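Local coordinates for putative oxidoreductase yhhX (Escherichia coli K-12, PDB 3F4L), which probably acts as an NADP-dependent oxidoreductase of the Gfo/Idh/MocA family, perhaps as a scyllo-inositol dehydrogenase, at residues A[34-37]-A[38-42]; A[227-230]-A[231-235]; A[315-318]-A[319-323]. All coordinates share one frame; numbering follows the deposited sequence.

Contact 1 (A[34-37]-A[38-42])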
ATOM      1  N   ILE A  34     -10.821 -43.004  -3.158  1.00 17.13           N
ATOM      2  CA  ILE A  34     -10.805 -41.755  -3.881  1.00 15.93           C
ATOM      3  C   ILE A  34     -11.977 -41.851  -4.834  1.00 18.56           C
ATOM      4  O   ILE A  34     -11.987 -42.676  -5.744  1.00 18.29           O
ATOM      5  CB  ILE A  34      -9.504 -41.516  -4.654  1.00 15.68           C
ATOM      6  CG1 ILE A  34      -8.382 -41.151  -3.670  1.00 12.84           C
ATOM      7  CG2 ILE A  34      -9.707 -40.363  -5.657  1.00 16.08           C
ATOM      8  CD1 ILE A  34      -7.085 -40.730  -4.350  1.00 13.00           C
ATOM      9  N   PHE A  35     -12.991 -41.033  -4.569  1.00 17.90           N
ATOM     10  CA  PHE A  35     -14.186 -40.972  -5.387  1.00 20.42           C
ATOM     11  C   PHE A  35     -13.977 -39.966  -6.506  1.00 20.20           C
ATOM     12  O   PHE A  35     -13.275 -38.970  -6.332  1.00 19.72           O
ATOM     13  CB  PHE A  35     -15.382 -40.524  -4.543  1.00 20.22           C
ATOM     14  CG  PHE A  35     -16.564 -40.055  -5.355  1.00 23.26           C
ATOM     15  CD1 PHE A  35     -17.507 -40.963  -5.828  1.00 24.24           C
ATOM     16  CD2 PHE A  35     -16.719 -38.706  -5.669  1.00 23.56           C
ATOM     17  CE1 PHE A  35     -18.586 -40.527  -6.604  1.00 25.34           C
ATOM     18  CE2 PHE A  35     -17.792 -38.262  -6.444  1.00 24.86           C
ATOM     19  CZ  PHE A  35     -18.726 -39.174  -6.911  1.00 23.67           C
ATOM     20  N   ARG A  36     -14.574 -40.248  -7.656  1.00 20.00           N
ATOM     21  CA  ARG A  36     -14.537 -39.357  -8.810  1.00 23.75           C
ATOM     22  C   ARG A  36     -15.695 -39.753  -9.708  1.00 23.87           C
ATOM     23  O   ARG A  36     -16.014 -40.936  -9.833  1.00 24.80           O
ATOM     24  CB  ARG A  36     -13.205 -39.442  -9.574  1.00 25.56           C
ATOM     25  CG  ARG A  36     -12.432 -40.740  -9.423  1.00 29.00           C
ATOM     26  CD  ARG A  36     -12.508 -41.611 -10.652  1.00 33.15           C
ATOM     27  NE  ARG A  36     -13.476 -42.689 -10.511  1.00 35.71           N
ATOM     28  CZ  ARG A  36     -13.229 -43.957 -10.826  1.00 35.85           C
ATOM     29  NH1 ARG A  36     -12.045 -44.312 -11.298  1.00 40.54           N
ATOM     30  NH2 ARG A  36     -14.170 -44.872 -10.668  1.00 36.51           N
ATOM     31  N   ARG A  37     -16.335 -38.762 -10.311  1.00 25.41           N
ATOM     32  CA  ARG A  37     -17.474 -39.018 -11.188  1.00 29.03           C
ATOM     33  C   ARG A  37     -17.055 -39.854 -12.397  1.00 27.03           C
ATOM     34  O   ARG A  37     -17.765 -40.773 -12.808  1.00 26.68           O
ATOM     35  CB  ARG A  37     -18.075 -37.693 -11.662  1.00 35.42           C
ATOM     36  CG  ARG A  37     -17.862 -36.539 -10.692  1.00 42.08           C
ATOM     37  CD  ARG A  37     -19.075 -35.637 -10.652  1.00 47.94           C
ATOM     38  NE  ARG A  37     -20.259 -36.391 -10.254  1.00 52.15           N
ATOM     39  CZ  ARG A  37     -21.467 -35.864 -10.089  1.00 54.36           C
ATOM     40  NH1 ARG A  37     -21.660 -34.566 -10.288  1.00 55.28           N
ATOM     41  NH2 ARG A  37     -22.483 -36.639  -9.725  1.00 55.35           N
ATOM     42  N   HIS A  38     -15.900 -39.532 -12.965  1.00 25.30           N
ATOM     43  CA  HIS A  38     -15.393 -40.263 -14.125  1.00 26.27           C
ATOM     44  C   HIS A  38     -13.948 -40.680 -13.896  1.00 25.04           C
ATOM     45  O   HIS A  38     -13.179 -39.955 -13.277  1.00 22.72           O
ATOM     46  CB  HIS A  38     -15.473 -39.401 -15.380  1.00 28.16           C
ATOM     47  CG  HIS A  38     -16.846 -38.890 -15.670  1.00 29.82           C
ATOM     48  ND1 HIS A  38     -17.125 -37.546 -15.806  1.00 33.14           N
ATOM     49  CD2 HIS A  38     -18.022 -39.538 -15.837  1.00 32.09           C
ATOM     50  CE1 HIS A  38     -18.415 -37.390 -16.044  1.00 32.82           C
ATOM     51  NE2 HIS A  38     -18.984 -38.584 -16.067  1.00 32.57           N
ATOM     52  N   ALA A  39     -13.586 -41.852 -14.405  1.00 24.64           N
ATOM     53  CA  ALA A  39     -12.234 -42.359 -14.249  1.00 24.78           C
ATOM     54  C   ALA A  39     -11.235 -41.389 -14.872  1.00 23.55           C
ATOM     55  O   ALA A  39     -11.535 -40.723 -15.867  1.00 23.81           O
ATOM     56  CB  ALA A  39     -12.116 -43.733 -14.899  1.00 24.34           C
ATOM     57  N   LYS A  40     -10.054 -41.306 -14.270  1.00 23.22           N
ATOM     58  CA  LYS A  40      -8.998 -40.425 -14.759  1.00 26.00           C
ATOM     59  C   LYS A  40      -7.724 -41.215 -15.059  1.00 23.85           C
ATOM     60  O   LYS A  40      -7.431 -42.206 -14.393  1.00 24.41           O
ATOM     61  CB  LYS A  40      -8.726 -39.320 -13.735  1.00 30.85           C
ATOM     62  CG  LYS A  40      -9.956 -38.472 -13.475  1.00 38.79           C
ATOM     63  CD  LYS A  40      -9.646 -37.202 -12.725  1.00 44.30           C
ATOM     64  CE  LYS A  40     -10.922 -36.401 -12.520  1.00 49.14           C
ATOM     65  NZ  LYS A  40     -11.960 -37.221 -11.813  1.00 50.45           N
ATOM     66  N   PRO A  41      -6.953 -40.777 -16.071  1.00 22.88           N
ATOM     67  CA  PRO A  41      -5.703 -41.415 -16.501  1.00 21.49           C
ATOM     68  C   PRO A  41      -4.668 -41.508 -15.385  1.00 20.34           C
ATOM     69  O   PRO A  41      -3.957 -42.506 -15.260  1.00 18.50           O
ATOM     70  CB  PRO A  41      -5.211 -40.507 -17.629  1.00 22.21           C
ATOM     71  CG  PRO A  41      -6.443 -39.791 -18.092  1.00 21.88           C
ATOM     72  CD  PRO A  41      -7.195 -39.538 -16.829  1.00 21.40           C
ATOM     73  N   GLU A  42      -4.583 -40.453 -14.583  1.00 21.99           N
ATOM     74  CA  GLU A  42      -3.624 -40.405 -13.488  1.00 24.45           C
ATOM     75  C   GLU A  42      -3.774 -41.546 -12.474  1.00 23.90           C
ATOM     76  O   GLU A  42      -2.828 -41.857 -11.749  1.00 22.60           O
ATOM     77  CB  GLU A  42      -3.702 -39.034 -12.798  1.00 30.02           C
ATOM     78  CG  GLU A  42      -5.102 -38.426 -12.764  1.00 38.17           C
ATOM     79  CD  GLU A  42      -5.175 -37.038 -13.403  1.00 42.66           C
ATOM     80  OE1 GLU A  42      -5.797 -36.138 -12.781  1.00 45.44           O
ATOM     81  OE2 GLU A  42      -4.627 -36.852 -14.521  1.00 44.28           O
TER
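Arg36 curls back over the turn that follows it, and the first atom to touch is CB, 3.4 Å from Lys40 NZ. CG only skirts the His38 carbonyl. CD comes closest to it, at 3.2 Å from His38 O, an oxygen that Lys40 NZ also reaches with a weak hydrogen bond. Bends at chi2 (106°) and chi3 (-101°) then swing the guanidinium across the chain, where one face has Ala39 N above it, offset toward the rim, and NH1 lies 3.6 Å from Ala39 CB. NH1 forms a salt bridge with Glu43, whose other oxygen takes the backbone N of Lys40. Cut back to an alanine, this position is likely to leave Glu43 without its charged mate and the peptide between His38 and Ala39 without the CD and guanidinium now lying against it. One residue on, Arg37 CB sits over the face of the His38 ring, 4.3 Å from its centroid, a CH-pi contact. The turn leaves the end of strand 29-35 in the Rossmann sheet, where relatives commonly read the cofactor's adenosine ribose. Phe53 of strand 52-54 lies against Arg36, and Tyr81 of helix 78-87 against Arg37.

Contact 2 (A[227-230]-A[231-235])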
ATOM      1  N   HIS A 227      -2.481  -8.683 -11.371  1.00 16.45           N
ATOM      2  CA  HIS A 227      -1.858  -9.505 -12.404  1.00 18.52           C
ATOM      3  C   HIS A 227      -1.015  -8.599 -13.292  1.00 18.40           C
ATOM      4  O   HIS A 227      -0.614  -8.993 -14.387  1.00 18.50           O
ATOM      5  CB  HIS A 227      -2.919 -10.215 -13.259  1.00 21.25           C
ATOM      6  CG  HIS A 227      -3.635 -11.320 -12.542  1.00 24.41           C
ATOM      7  ND1 HIS A 227      -4.497 -11.090 -11.489  1.00 24.86           N
ATOM      8  CD2 HIS A 227      -3.608 -12.661 -12.721  1.00 24.46           C
ATOM      9  CE1 HIS A 227      -4.970 -12.243 -11.053  1.00 27.29           C
ATOM     10  NE2 HIS A 227      -4.447 -13.212 -11.783  1.00 26.63           N
ATOM     11  N   LEU A 228      -0.748  -7.380 -12.820  1.00 16.72           N
ATOM     12  CA  LEU A 228       0.041  -6.431 -13.604  1.00 18.36           C
ATOM     13  C   LEU A 228       1.185  -5.819 -12.798  1.00 16.58           C
ATOM     14  O   LEU A 228       1.244  -4.610 -12.607  1.00 16.81           O
ATOM     15  CB  LEU A 228      -0.876  -5.330 -14.145  1.00 18.41           C
ATOM     16  CG  LEU A 228      -1.955  -5.803 -15.125  1.00 18.53           C
ATOM     17  CD1 LEU A 228      -2.915  -4.660 -15.420  1.00 21.91           C
ATOM     18  CD2 LEU A 228      -1.288  -6.312 -16.414  1.00 17.76           C
ATOM     19  N   VAL A 229       2.091  -6.673 -12.338  1.00 16.80           N
ATOM     20  CA  VAL A 229       3.233  -6.241 -11.543  1.00 16.94           C
ATOM     21  C   VAL A 229       4.500  -6.831 -12.156  1.00 17.64           C
ATOM     22  O   VAL A 229       4.855  -7.977 -11.900  1.00 18.23           O
ATOM     23  CB  VAL A 229       3.076  -6.705 -10.065  1.00 17.32           C
ATOM     24  CG1 VAL A 229       4.329  -6.381  -9.250  1.00 15.31           C
ATOM     25  CG2 VAL A 229       1.862  -6.038  -9.453  1.00 18.10           C
ATOM     26  N   LYS A 230       5.171  -6.037 -12.980  1.00 18.53           N
ATOM     27  CA  LYS A 230       6.389  -6.482 -13.643  1.00 18.24           C
ATOM     28  C   LYS A 230       7.543  -6.597 -12.658  1.00 19.35           C
ATOM     29  O   LYS A 230       8.342  -7.521 -12.736  1.00 21.32           O
ATOM     30  CB  LYS A 230       6.742  -5.526 -14.780  1.00 19.95           C
ATOM     31  CG  LYS A 230       7.827  -6.053 -15.707  1.00 21.68           C
ATOM     32  CD  LYS A 230       7.402  -7.369 -16.374  1.00 23.89           C
ATOM     33  CE  LYS A 230       8.433  -7.811 -17.411  1.00 25.75           C
ATOM     34  NZ  LYS A 230       8.044  -9.044 -18.145  1.00 24.78           N
ATOM     35  N   ILE A 231       7.640  -5.652 -11.729  1.00 18.80           N
ATOM     36  CA  ILE A 231       8.694  -5.704 -10.718  1.00 19.26           C
ATOM     37  C   ILE A 231       8.008  -5.960  -9.378  1.00 17.61           C
ATOM     38  O   ILE A 231       7.321  -5.085  -8.851  1.00 14.11           O
ATOM     39  CB  ILE A 231       9.477  -4.383 -10.625  1.00 19.38           C
ATOM     40  CG1 ILE A 231      10.225  -4.114 -11.936  1.00 20.96           C
ATOM     41  CG2 ILE A 231      10.468  -4.468  -9.468  1.00 22.62           C
ATOM     42  CD1 ILE A 231      10.883  -2.743 -11.985  1.00 22.39           C
ATOM     43  N   ASP A 232       8.202  -7.158  -8.837  1.00 18.02           N
ATOM     44  CA  ASP A 232       7.568  -7.557  -7.587  1.00 19.06           C
ATOM     45  C   ASP A 232       7.840  -6.722  -6.345  1.00 18.54           C
ATOM     46  O   ASP A 232       8.908  -6.130  -6.186  1.00 16.81           O
ATOM     47  CB  ASP A 232       7.912  -9.013  -7.252  1.00 22.09           C
ATOM     48  CG  ASP A 232       7.004 -10.008  -7.959  1.00 27.85           C
ATOM     49  OD1 ASP A 232       5.779  -9.770  -8.003  1.00 30.17           O
ATOM     50  OD2 ASP A 232       7.508 -11.030  -8.459  1.00 28.74           O
ATOM     51  N   TYR A 233       6.839  -6.697  -5.470  1.00 17.40           N
ATOM     52  CA  TYR A 233       6.930  -6.012  -4.190  1.00 16.83           C
ATOM     53  C   TYR A 233       7.487  -7.084  -3.253  1.00 16.39           C
ATOM     54  O   TYR A 233       7.653  -8.242  -3.641  1.00 11.61           O
ATOM     55  CB  TYR A 233       5.539  -5.659  -3.624  1.00 16.48           C
ATOM     56  CG  TYR A 233       4.707  -4.642  -4.370  1.00 16.36           C
ATOM     57  CD1 TYR A 233       3.987  -4.988  -5.518  1.00 14.24           C
ATOM     58  CD2 TYR A 233       4.597  -3.334  -3.892  1.00 16.59           C
ATOM     59  CE1 TYR A 233       3.173  -4.055  -6.163  1.00 16.00           C
ATOM     60  CE2 TYR A 233       3.793  -2.398  -4.529  1.00 16.66           C
ATOM     61  CZ  TYR A 233       3.082  -2.762  -5.659  1.00 17.01           C
ATOM     62  OH  TYR A 233       2.273  -1.823  -6.263  1.00 18.75           O
ATOM     63  N   PRO A 234       7.814  -6.700  -2.015  1.00 16.74           N
ATOM     64  CA  PRO A 234       8.311  -7.733  -1.104  1.00 15.29           C
ATOM     65  C   PRO A 234       7.063  -8.601  -0.873  1.00 15.39           C
ATOM     66  O   PRO A 234       5.940  -8.109  -1.054  1.00 14.62           O
ATOM     67  CB  PRO A 234       8.675  -6.938   0.145  1.00 14.14           C
ATOM     68  CG  PRO A 234       9.130  -5.630  -0.414  1.00 15.55           C
ATOM     69  CD  PRO A 234       8.134  -5.347  -1.520  1.00 14.97           C
ATOM     70  N   LYS A 235       7.241  -9.866  -0.486  1.00 16.34           N
ATOM     71  CA  LYS A 235       6.105 -10.752  -0.218  1.00 16.07           C
ATOM     72  C   LYS A 235       5.373 -10.286   1.057  1.00 16.20           C
ATOM     73  O   LYS A 235       4.142 -10.304   1.127  1.00 15.37           O
ATOM     74  CB  LYS A 235       6.590 -12.196  -0.037  1.00 15.50           C
ATOM     75  CG  LYS A 235       5.472 -13.181   0.302  1.00 14.70           C
ATOM     76  CD  LYS A 235       4.548 -13.430  -0.889  1.00 13.60           C
ATOM     77  CE  LYS A 235       3.220 -14.058  -0.447  1.00 11.78           C
ATOM     78  NZ  LYS A 235       2.442 -13.100   0.400  1.00 16.01           N
TER
HETATM   79  O   HOH W   1       4.378 -10.071 -10.284  1.00 25.80           O
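Val229 and Asp232 face each other round an open turn: their CA atoms are 6.0 Å apart, but no backbone hydrogen bond closes it. Val229 is extended, Lys230 drops into a helical conformation (phi -71°, psi -40°), and Ile231 returns to an extended one, so the chain bends sharply, by roughly a right angle, within a few residues. Water does the bridging instead. One molecule donates to Val229 O at 2.7 Å and to Asp232 OD1, also at 2.7 Å, tying a main-chain carbonyl to a carboxylate three residues along.

Inside the bend lies the Val229 side chain. With chi1 at 174°, CG1 stands opposite the backbone N and beside the carbonyl carbon, which brings it to 3.3 Å from Ile231 O. The same methyl reaches CD1 of the Tyr233 ring at 4.0 Å, approaching obliquely, while CG2 lies 4.1 Å from Tyr233 CE1; the two side chains cross at about a right angle. Lys230 and Ile231 meet mainly through the peptide that joins them, and their ends go elsewhere: Lys230 NZ bonds to Thr286 of the second subunit, and Ile231 packs on Ile246 of that subunit. The Tyr233 ring stacks with His152 of its own chain and also meets His239 of the second subunit.

The chemistry is thus divided. One water joins two acceptors, a main-chain carbonyl and a carboxylate, that could not bond to each other, while a valine methyl fills the bend, and the residues round it are presented to the partner chain as part of the dimer interface.

Contact 3 (A[315-318]-A[319-323])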
ATOM      1  N   ASN A 315      -8.808 -27.718  16.582  1.00 23.84           N
ATOM      2  CA  ASN A 315      -8.558 -27.691  15.141  1.00 21.36           C
ATOM      3  C   ASN A 315      -7.601 -26.541  14.825  1.00 21.83           C
ATOM      4  O   ASN A 315      -7.642 -25.504  15.491  1.00 21.35           O
ATOM      5  CB  ASN A 315      -9.880 -27.508  14.398  1.00 21.37           C
ATOM      6  CG  ASN A 315      -9.743 -27.704  12.900  1.00 21.61           C
ATOM      7  OD1 ASN A 315      -9.310 -28.762  12.438  1.00 19.42           O
ATOM      8  ND2 ASN A 315     -10.113 -26.685  12.133  1.00 20.93           N
ATOM      9  N   TYR A 316      -6.755 -26.711  13.809  1.00 19.22           N
ATOM     10  CA  TYR A 316      -5.779 -25.675  13.466  1.00 19.40           C
ATOM     11  C   TYR A 316      -6.418 -24.363  13.031  1.00 18.14           C
ATOM     12  O   TYR A 316      -5.828 -23.294  13.200  1.00 17.07           O
ATOM     13  CB  TYR A 316      -4.797 -26.178  12.392  1.00 20.40           C
ATOM     14  CG  TYR A 316      -5.331 -26.226  10.971  1.00 21.74           C
ATOM     15  CD1 TYR A 316      -6.420 -27.033  10.631  1.00 20.15           C
ATOM     16  CD2 TYR A 316      -4.720 -25.485   9.957  1.00 22.78           C
ATOM     17  CE1 TYR A 316      -6.885 -27.102   9.320  1.00 20.01           C
ATOM     18  CE2 TYR A 316      -5.180 -25.545   8.638  1.00 22.22           C
ATOM     19  CZ  TYR A 316      -6.260 -26.356   8.330  1.00 20.52           C
ATOM     20  OH  TYR A 316      -6.706 -26.427   7.031  1.00 20.69           O
ATOM     21  N   VAL A 317      -7.624 -24.444  12.476  1.00 17.23           N
ATOM     22  CA  VAL A 317      -8.352 -23.255  12.048  1.00 16.78           C
ATOM     23  C   VAL A 317      -9.560 -23.062  12.971  1.00 19.70           C
ATOM     24  O   VAL A 317     -10.342 -23.995  13.182  1.00 20.97           O
ATOM     25  CB  VAL A 317      -8.871 -23.388  10.594  1.00 14.76           C
ATOM     26  CG1 VAL A 317      -9.699 -22.165  10.218  1.00 12.60           C
ATOM     27  CG2 VAL A 317      -7.701 -23.530   9.628  1.00 13.97           C
ATOM     28  N   LYS A 318      -9.723 -21.862  13.515  1.00 17.55           N
ATOM     29  CA  LYS A 318     -10.858 -21.605  14.389  1.00 20.53           C
ATOM     30  C   LYS A 318     -12.099 -21.271  13.561  1.00 20.75           C
ATOM     31  O   LYS A 318     -12.003 -20.638  12.501  1.00 19.15           O
ATOM     32  CB  LYS A 318     -10.556 -20.445  15.346  1.00 23.21           C
ATOM     33  CG  LYS A 318      -9.270 -20.615  16.147  1.00 25.42           C
ATOM     34  CD  LYS A 318      -9.198 -19.638  17.317  1.00 29.36           C
ATOM     35  CE  LYS A 318      -9.270 -18.192  16.866  1.00 30.31           C
ATOM     36  NZ  LYS A 318      -9.267 -17.270  18.035  1.00 33.25           N
ATOM     37  N   GLU A 319     -13.259 -21.697  14.059  1.00 19.69           N
ATOM     38  CA  GLU A 319     -14.539 -21.450  13.394  1.00 21.02           C
ATOM     39  C   GLU A 319     -14.719 -19.959  13.093  1.00 17.64           C
ATOM     40  O   GLU A 319     -15.108 -19.585  11.986  1.00 15.09           O
ATOM     41  CB  GLU A 319     -15.692 -21.956  14.286  1.00 23.23           C
ATOM     42  CG  GLU A 319     -17.092 -21.904  13.659  1.00 30.91           C
ATOM     43  CD  GLU A 319     -18.188 -22.424  14.609  1.00 35.24           C
ATOM     44  OE1 GLU A 319     -17.996 -23.516  15.191  1.00 36.93           O
ATOM     45  OE2 GLU A 319     -19.238 -21.751  14.764  1.00 33.76           O
ATOM     46  N   SER A 320     -14.428 -19.112  14.079  1.00 16.00           N
ATOM     47  CA  SER A 320     -14.574 -17.669  13.914  1.00 17.22           C
ATOM     48  C   SER A 320     -13.714 -17.108  12.786  1.00 16.50           C
ATOM     49  O   SER A 320     -14.107 -16.157  12.123  1.00 17.14           O
ATOM     50  CB  SER A 320     -14.242 -16.936  15.219  1.00 17.47           C
ATOM     51  OG  SER A 320     -12.891 -17.126  15.605  1.00 19.95           O
ATOM     52  N   GLU A 321     -12.541 -17.688  12.569  1.00 16.58           N
ATOM     53  CA  GLU A 321     -11.663 -17.219  11.500  1.00 18.03           C
ATOM     54  C   GLU A 321     -12.290 -17.533  10.144  1.00 17.23           C
ATOM     55  O   GLU A 321     -12.201 -16.749   9.201  1.00 18.24           O
ATOM     56  CB  GLU A 321     -10.289 -17.891  11.613  1.00 17.67           C
ATOM     57  CG  GLU A 321      -9.625 -17.639  12.962  1.00 19.76           C
ATOM     58  CD  GLU A 321      -8.292 -18.349  13.127  1.00 22.39           C
ATOM     59  OE1 GLU A 321      -8.216 -19.570  12.889  1.00 23.51           O
ATOM     60  OE2 GLU A 321      -7.312 -17.685  13.512  1.00 26.54           O
ATOM     61  N   VAL A 322     -12.938 -18.684  10.049  1.00 18.03           N
ATOM     62  CA  VAL A 322     -13.567 -19.078   8.799  1.00 18.41           C
ATOM     63  C   VAL A 322     -14.743 -18.160   8.490  1.00 17.23           C
ATOM     64  O   VAL A 322     -14.880 -17.683   7.372  1.00 16.77           O
ATOM     65  CB  VAL A 322     -14.053 -20.545   8.863  1.00 19.49           C
ATOM     66  CG1 VAL A 322     -14.698 -20.943   7.553  1.00 18.90           C
ATOM     67  CG2 VAL A 322     -12.883 -21.453   9.169  1.00 18.77           C
ATOM     68  N   LEU A 323     -15.583 -17.900   9.490  1.00 18.44           N
ATOM     69  CA  LEU A 323     -16.746 -17.041   9.291  1.00 18.45           C
ATOM     70  C   LEU A 323     -16.342 -15.596   8.980  1.00 19.57           C
ATOM     71  O   LEU A 323     -16.991 -14.918   8.179  1.00 18.63           O
ATOM     72  CB  LEU A 323     -17.644 -17.081  10.531  1.00 18.72           C
ATOM     73  CG  LEU A 323     -18.299 -18.441  10.825  1.00 16.32           C
ATOM     74  CD1 LEU A 323     -19.105 -18.375  12.117  1.00 15.37           C
ATOM     75  CD2 LEU A 323     -19.188 -18.827   9.664  1.00 17.38           C
TER
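Lys318 and Glu321 are joined by a side-chain-to-backbone bond at this helix start: Lys318 N donates to Glu321 OE1 at 2.8 Å and nearly straight (166°). The amide meets the oxygen on its anti side, tilted 30° from the carboxylate plane. CG of Glu321 lies anti to its carbonyl carbon (chi1 -58°), and the extended chain beyond it carries the carboxylate back toward the residue before the helix, past Lys318 CB. The same OE1 also takes a salt bridge from Arg126, so two donors grip one oxygen of a buried acid. Lys318 NZ makes no ion pair with it, staying 4.9 Å from Glu321 OE2.

At the other end of the residue, Lys318 O accepts from Val322 N at 3.3 Å, the first full turn of the helix, and weakly from Glu321 N. Upstream, Asn315 ND2 donates to Val317 O at 2.9 Å, arriving in the carbonyl plane on a lone pair, and bonds to Thr120 as well. Tyr316 OH takes its hydrogen bond from the backbone N of Gln123.

Beside these polar links the two valines meet methyl to methyl, Val317 CG1 lying a tight 3.4 Å from Val322 CG2, with their side chains crossing at about a right angle.

With Lys318 as N-cap, Glu321 at N3 supplies the returning half of a capping box; a lysine cannot give the other half. A negative carboxylate there probably also suits the helix dipole. Val317 and Val322, at N' and N4, form a hydrophobic staple, completing a familiar start for helix 319-331.

How the contacts relate
The three local contacts come one after another along the chain and lie far apart. Contact 1 leaves strand 29-35 of the parallel Rossmann sheet. Contact 2 links strands 219-225 and 236-240 of the mixed sheet, and contact 3 opens helix 319-331. The centres of contacts 1 and 2 are about 37 Å apart. Those of contacts 1 and 3 are about 31 Å apart. Contacts 2 and 3, with centres about 30 Å apart, lie on opposite sides of the chain's centre. Contact 3 packs on helix 102-115 and strand 119-121 of the Rossmann part, consistent with a place where the two parts of the chain meet, whereas contact 2 faces the second subunit. Cofactor-side loop, dimer interface and domain junction thus probably involve separate local elements.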